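PDB 6ERC: peroxinectin A from Dictyostelium discoideum, which uses hydrogen peroxide, through its bound haem, to oxidise phenolic donors and to act on iodide and thiocyanate. Local coordinates for residues 40-53 with 92-104. Numbering follows the deposited sequence.
Sequences FPNITNQPSRAISN and SWPIKVPKCDQYF. With NAG (2-acetamido-2-deoxy-beta-D-glucopyranose), chain C.
Asp101 OD2 is gripped from opposite faces of its carboxylate plane: Arg49 NE donates to it over 3.0 Å in a salt bridge, and Asn53 ND2 donates nearly along the C-O direction. These two bonds link the loop that follows the type II turn Pro98 to Asp101 to helix 48-56 of this animal haem peroxidase. The other oxygen, OD1, fixes that loop on itself, closing an Asx turn and Asx motif by accepting from Tyr103 N at 2.7 Å and from Phe104 N. Arg49 NH2 adds a weak, long bond to OD1. A bend at chi2 (55°) in an otherwise extended Arg49 chain carries the guanidinium past Pro98, whose CD lies against Arg49 CG, to the carboxylate. The guanidinium of Arg49 lies between Asn53 OD1 over one face and Phe104 CE2 over the other, the phenyl ring standing steeply at 75° with its edge toward CZ. Arg49 NH1 forms a salt bridge with Asp378, NH2 bonds Asn366, and Asn53 OD1 accepts from Arg365. With an alanine here instead of Asp101, Arg49 NE and Asn53 ND2 would probably lose their shared acceptor and the loop at Tyr103 and Phe104 its Asx-turn bonds. Nearer the start of the helix, a water joins Arg49 N to Lys96 O, on strand 91-96 at one edge of the four-stranded antiparallel sheet. At the far end Trp93 uses one indole face twice: Phe40 forms an offset stack on the five-membered ring, planes 28° apart, while Pro41 CD sits 3.3 Å from the centroid of the six-membered ring of Trp93, a CH-pi contact almost on the ring normal.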
loop_
_atom_site.group_PDB
_atom_site.type_symbol
_atom_site.label_atom_id
_atom_site.label_comp_id
_atom_site.label_asym_id
_atom_site.label_seq_id
_atom_site.Cartn_x
_atom_site.Cartn_y
_atom_site.Cartn_z
ATOM N N PHE A 40 -15.473 -15.628 -15.269
ATOM C CA PHE A 40 -14.991 -14.280 -15.528
ATOM C C PHE A 40 -16.113 -13.274 -15.283
ATOM O O PHE A 40 -17.292 -13.604 -15.435
ATOM C CB PHE A 40 -14.507 -14.144 -16.972
ATOM C CG PHE A 40 -13.438 -15.132 -17.370
ATOM C CD1 PHE A 40 -12.684 -15.800 -16.419
ATOM C CD2 PHE A 40 -13.185 -15.379 -18.710
ATOM C CE1 PHE A 40 -11.700 -16.701 -16.803
ATOM C CE2 PHE A 40 -12.207 -16.277 -19.096
ATOM C CZ PHE A 40 -11.464 -16.937 -18.143
ATOM N N PRO A 41 -15.802 -12.038 -14.900
ATOM C CA PRO A 41 -16.855 -11.018 -14.819
ATOM C C PRO A 41 -17.357 -10.638 -16.203
ATOM O O PRO A 41 -16.591 -10.594 -17.170
ATOM C CB PRO A 41 -16.164 -9.834 -14.133
ATOM C CG PRO A 41 -14.937 -10.394 -13.514
ATOM C CD PRO A 41 -14.523 -11.543 -14.371
ATOM N N ASN A 42 -18.654 -10.360 -16.292
ATOM C CA ASN A 42 -19.268 -9.952 -17.554
ATOM C C ASN A 42 -18.946 -8.482 -17.785
ATOM O O ASN A 42 -19.617 -7.595 -17.255
ATOM C CB ASN A 42 -20.773 -10.194 -17.523
ATOM C CG ASN A 42 -21.457 -9.777 -18.810
ATOM O OD1 ASN A 42 -20.834 -9.727 -19.871
ATOM N ND2 ASN A 42 -22.745 -9.469 -18.722
ATOM N N ILE A 43 -17.908 -8.220 -18.574
ATOM C CA ILE A 43 -17.438 -6.865 -18.845
ATOM C C ILE A 43 -17.758 -6.540 -20.296
ATOM O O ILE A 43 -17.363 -7.280 -21.205
ATOM C CB ILE A 43 -15.932 -6.718 -18.571
ATOM C CG1 ILE A 43 -15.591 -7.166 -17.146
ATOM C CG2 ILE A 43 -15.481 -5.278 -18.807
ATOM C CD1 ILE A 43 -16.276 -6.371 -16.056
ATOM N N THR A 44 -18.471 -5.435 -20.513
ATOM C CA THR A 44 -18.741 -4.956 -21.863
ATOM C C THR A 44 -17.728 -3.922 -22.335
ATOM O O THR A 44 -17.608 -3.703 -23.547
ATOM C CB THR A 44 -20.149 -4.352 -21.951
ATOM O OG1 THR A 44 -20.275 -3.278 -21.011
ATOM C CG2 THR A 44 -21.209 -5.405 -21.661
ATOM N N ASN A 45 -17.007 -3.281 -21.414
ATOM C CA ASN A 45 -15.963 -2.335 -21.779
ATOM C C ASN A 45 -14.777 -3.072 -22.398
ATOM O O ASN A 45 -14.744 -4.303 -22.482
ATOM C CB ASN A 45 -15.519 -1.536 -20.555
ATOM C CG ASN A 45 -16.447 -0.385 -20.239
ATOM O OD1 ASN A 45 -16.966 0.271 -21.137
ATOM N ND2 ASN A 45 -16.651 -0.124 -18.956
ATOM N N GLN A 46 -13.783 -2.305 -22.831
ATOM C CA GLN A 46 -12.603 -2.901 -23.432
ATOM C C GLN A 46 -11.799 -3.661 -22.378
ATOM O O GLN A 46 -11.881 -3.355 -21.186
ATOM C CB GLN A 46 -11.730 -1.827 -24.074
ATOM C CG GLN A 46 -12.461 -0.977 -25.101
ATOM C CD GLN A 46 -11.522 -0.287 -26.064
ATOM O OE1 GLN A 46 -10.763 -0.937 -26.783
ATOM N NE2 GLN A 46 -11.569 1.038 -26.086
ATOM N N PRO A 47 -11.016 -4.659 -22.791
ATOM C CA PRO A 47 -10.208 -5.407 -21.819
ATOM C C PRO A 47 -9.228 -4.504 -21.082
ATOM O O PRO A 47 -8.946 -3.375 -21.491
ATOM C CB PRO A 47 -9.472 -6.439 -22.681
ATOM C CG PRO A 47 -10.281 -6.548 -23.925
ATOM C CD PRO A 47 -10.864 -5.190 -24.154
ATOM N N SER A 48 -8.695 -5.033 -19.977
ATOM C CA SER A 48 -7.830 -4.238 -19.105
ATOM C C SER A 48 -6.602 -3.731 -19.855
ATOM O O SER A 48 -6.269 -2.542 -19.790
ATOM C CB SER A 48 -7.413 -5.067 -17.889
ATOM O OG SER A 48 -8.545 -5.514 -17.164
ATOM N N ARG A 49 -5.915 -4.620 -20.577
ATOM C CA ARG A 49 -4.686 -4.219 -21.254
ATOM C C ARG A 49 -4.949 -3.164 -22.323
ATOM O O ARG A 49 -4.070 -2.346 -22.616
ATOM C CB ARG A 49 -4.004 -5.444 -21.864
ATOM C CG ARG A 49 -2.753 -5.138 -22.683
ATOM C CD ARG A 49 -1.716 -4.341 -21.904
ATOM N NE ARG A 49 -0.514 -4.114 -22.702
ATOM C CZ ARG A 49 0.477 -3.293 -22.364
ATOM N NH1 ARG A 49 0.424 -2.599 -21.234
ATOM N NH2 ARG A 49 1.525 -3.160 -23.166
ATOM N N ALA A 50 -6.143 -3.168 -22.918
ATOM C CA ALA A 50 -6.491 -2.120 -23.870
ATOM C C ALA A 50 -6.652 -0.781 -23.161
ATOM O O ALA A 50 -6.068 0.227 -23.575
ATOM C CB ALA A 50 -7.768 -2.495 -24.622
ATOM N N ILE A 51 -7.437 -0.754 -22.081
ATOM C CA ILE A 51 -7.579 0.471 -21.301
ATOM C C ILE A 51 -6.218 0.958 -20.826
ATOM O O ILE A 51 -5.975 2.168 -20.743
ATOM C CB ILE A 51 -8.537 0.246 -20.113
ATOM C CG1 ILE A 51 -9.928 -0.175 -20.597
ATOM C CG2 ILE A 51 -8.629 1.501 -19.257
ATOM C CD1 ILE A 51 -10.675 0.884 -21.393
ATOM N N SER A 52 -5.312 0.032 -20.504
ATOM C CA SER A 52 -3.969 0.420 -20.082
ATOM C C SER A 52 -3.243 1.163 -21.195
ATOM O O SER A 52 -2.663 2.231 -20.971
ATOM C CB SER A 52 -3.180 -0.819 -19.655
ATOM O OG SER A 52 -1.861 -0.478 -19.269
ATOM N N ASN A 53 -3.267 0.611 -22.410
ATOM C CA ASN A 53 -2.571 1.247 -23.523
ATOM C C ASN A 53 -3.212 2.579 -23.894
ATOM O O ASN A 53 -2.510 3.535 -24.240
ATOM C CB ASN A 53 -2.550 0.310 -24.731
ATOM C CG ASN A 53 -1.639 -0.882 -24.525
ATOM O OD1 ASN A 53 -0.544 -0.754 -23.978
ATOM N ND2 ASN A 53 -2.088 -2.053 -24.960
ATOM N N SER A 92 -8.052 -18.564 -11.972
ATOM C CA SER A 92 -7.387 -17.838 -13.046
ATOM C C SER A 92 -8.398 -17.102 -13.919
ATOM O O SER A 92 -9.304 -17.719 -14.489
ATOM C CB SER A 92 -6.558 -18.805 -13.887
ATOM O OG SER A 92 -5.917 -18.129 -14.951
ATOM N N TRP A 93 -8.240 -15.780 -14.020
ATOM C CA TRP A 93 -8.903 -14.956 -15.029
ATOM C C TRP A 93 -7.806 -14.197 -15.767
ATOM O O TRP A 93 -7.556 -13.015 -15.485
ATOM C CB TRP A 93 -9.916 -13.994 -14.410
ATOM C CG TRP A 93 -10.507 -13.027 -15.406
ATOM C CD1 TRP A 93 -10.694 -13.236 -16.744
ATOM C CD2 TRP A 93 -10.973 -11.697 -15.143
ATOM N NE1 TRP A 93 -11.250 -12.124 -17.325
ATOM C CE2 TRP A 93 -11.432 -11.165 -16.365
ATOM C CE3 TRP A 93 -11.050 -10.907 -13.993
ATOM C CZ2 TRP A 93 -11.959 -9.878 -16.468
ATOM C CZ3 TRP A 93 -11.572 -9.630 -14.098
ATOM C CH2 TRP A 93 -12.021 -9.129 -15.325
ATOM N N PRO A 94 -7.131 -14.841 -16.718
ATOM C CA PRO A 94 -5.962 -14.215 -17.347
ATOM C C PRO A 94 -6.284 -12.862 -17.962
ATOM O O PRO A 94 -7.431 -12.547 -18.292
ATOM C CB PRO A 94 -5.549 -15.231 -18.420
ATOM C CG PRO A 94 -6.107 -16.532 -17.945
ATOM C CD PRO A 94 -7.385 -16.191 -17.248
ATOM N N ILE A 95 -5.241 -12.052 -18.105
ATOM C CA ILE A 95 -5.347 -10.747 -18.746
ATOM C C ILE A 95 -5.084 -10.929 -20.232
ATOM O O ILE A 95 -3.986 -11.330 -20.631
ATOM C CB ILE A 95 -4.363 -9.741 -18.134
ATOM C CG1 ILE A 95 -4.554 -9.696 -16.620
ATOM C CG2 ILE A 95 -4.545 -8.366 -18.776
ATOM C CD1 ILE A 95 -3.792 -8.587 -15.905
ATOM N N LYS A 96 -6.090 -10.632 -21.049
ATOM C CA LYS A 96 -5.955 -10.792 -22.489
ATOM C C LYS A 96 -5.087 -9.679 -23.064
ATOM O O LYS A 96 -5.253 -8.504 -22.723
ATOM C CB LYS A 96 -7.333 -10.791 -23.151
ATOM C CG LYS A 96 -8.136 -12.060 -22.909
ATOM C CD LYS A 96 -9.444 -12.053 -23.688
ATOM C CE LYS A 96 -10.170 -13.385 -23.566
ATOM N NZ LYS A 96 -11.519 -13.354 -24.195
ATOM N N VAL A 97 -4.152 -10.055 -23.928
ATOM C CA VAL A 97 -3.286 -9.113 -24.625
ATOM C C VAL A 97 -3.894 -8.847 -26.001
ATOM O O VAL A 97 -4.100 -9.806 -26.761
ATOM C CB VAL A 97 -1.855 -9.651 -24.755
ATOM C CG1 VAL A 97 -0.982 -8.686 -25.553
ATOM C CG2 VAL A 97 -1.260 -9.902 -23.377
ATOM N N PRO A 98 -4.197 -7.601 -26.355
ATOM C CA PRO A 98 -4.658 -7.322 -27.718
ATOM C C PRO A 98 -3.663 -7.834 -28.750
ATOM O O PRO A 98 -2.450 -7.760 -28.559
ATOM C CB PRO A 98 -4.770 -5.795 -27.749
ATOM C CG PRO A 98 -4.990 -5.409 -26.335
ATOM C CD PRO A 98 -4.223 -6.394 -25.511
ATOM N N LYS A 99 -4.190 -8.358 -29.854
ATOM C CA LYS A 99 -3.330 -8.879 -30.905
ATOM C C LYS A 99 -2.383 -7.788 -31.392
ATOM O O LYS A 99 -2.776 -6.630 -31.554
ATOM C CB LYS A 99 -4.172 -9.418 -32.065
ATOM C CG LYS A 99 -3.381 -10.246 -33.074
ATOM C CD LYS A 99 -4.270 -10.862 -34.149
ATOM C CE LYS A 99 -4.770 -9.824 -35.145
ATOM N NZ LYS A 99 -5.447 -10.446 -36.323
ATOM N N CYS A 100 -1.119 -8.163 -31.597
ATOM C CA CYS A 100 -0.070 -7.280 -32.102
ATOM C C CYS A 100 0.430 -6.288 -31.060
ATOM O O CYS A 100 1.100 -5.313 -31.413
ATOM C CB CYS A 100 -0.526 -6.512 -33.348
ATOM S SG CYS A 100 -0.973 -7.544 -34.748
ATOM N N ASP A 101 0.133 -6.500 -29.782
ATOM C CA ASP A 101 0.643 -5.602 -28.755
ATOM C C ASP A 101 2.165 -5.571 -28.809
ATOM O O ASP A 101 2.823 -6.613 -28.744
ATOM C CB ASP A 101 0.163 -6.042 -27.374
ATOM C CG ASP A 101 0.528 -5.044 -26.282
ATOM O OD1 ASP A 101 1.734 -4.814 -26.050
ATOM O OD2 ASP A 101 -0.398 -4.477 -25.661
ATOM N N GLN A 102 2.725 -4.366 -28.940
ATOM C CA GLN A 102 4.167 -4.224 -29.111
ATOM C C GLN A 102 4.953 -4.698 -27.894
ATOM O O GLN A 102 6.126 -5.056 -28.035
ATOM C CB GLN A 102 4.518 -2.766 -29.416
ATOM C CG GLN A 102 3.870 -2.217 -30.678
ATOM C CD GLN A 102 4.246 -3.006 -31.916
ATOM O OE1 GLN A 102 5.374 -3.476 -32.043
ATOM N NE2 GLN A 102 3.296 -3.161 -32.833
ATOM N N TYR A 103 4.342 -4.713 -26.710
ATOM C CA TYR A 103 5.050 -5.110 -25.499
ATOM C C TYR A 103 4.825 -6.566 -25.115
ATOM O O TYR A 103 5.675 -7.141 -24.426
ATOM C CB TYR A 103 4.635 -4.216 -24.321
ATOM C CG TYR A 103 4.962 -2.755 -24.533
ATOM C CD1 TYR A 103 4.068 -1.907 -25.177
ATOM C CD2 TYR A 103 6.168 -2.225 -24.095
ATOM C CE1 TYR A 103 4.368 -0.573 -25.376
ATOM C CE2 TYR A 103 6.473 -0.894 -24.290
ATOM C CZ TYR A 103 5.572 -0.073 -24.929
ATOM O OH TYR A 103 5.877 1.252 -25.124
ATOM N N PHE A 104 3.715 -7.178 -25.540
ATOM C CA PHE A 104 3.409 -8.540 -25.123
ATOM C C PHE A 104 2.918 -9.428 -26.262
ATOM O O PHE A 104 2.516 -10.570 -26.001
ATOM C CB PHE A 104 2.365 -8.524 -24.000
ATOM C CG PHE A 104 2.803 -7.768 -22.776
ATOM C CD1 PHE A 104 3.755 -8.300 -21.921
ATOM C CD2 PHE A 104 2.262 -6.528 -22.479
ATOM C CE1 PHE A 104 4.159 -7.609 -20.794
ATOM C CE2 PHE A 104 2.665 -5.831 -21.354
ATOM C CZ PHE A 104 3.615 -6.374 -20.509
HETATM C C1 NAG C . -23.612 -8.991 -19.630
HETATM C C2 NAG C . -24.779 -9.975 -19.646
HETATM C C3 NAG C . -25.817 -9.553 -20.687
HETATM C C4 NAG C . -26.231 -8.102 -20.477
HETATM C C5 NAG C . -24.999 -7.202 -20.428
HETATM C C6 NAG C . -25.329 -5.763 -20.101
HETATM C C7 NAG C . -24.301 -12.292 -18.983
HETATM C C8 NAG C . -23.790 -13.629 -19.435
HETATM N N2 NAG C . -24.313 -11.326 -19.908
HETATM O O3 NAG C . -26.959 -10.399 -20.589
HETATM O O4 NAG C . -27.083 -7.682 -21.537
HETATM O O5 NAG C . -24.102 -7.663 -19.407
HETATM O O6 NAG C . -24.231 -5.102 -19.484
HETATM O O7 NAG C . -24.689 -12.097 -17.833
HETATM O O HOH W 1 -6.863 -7.344 -20.717
#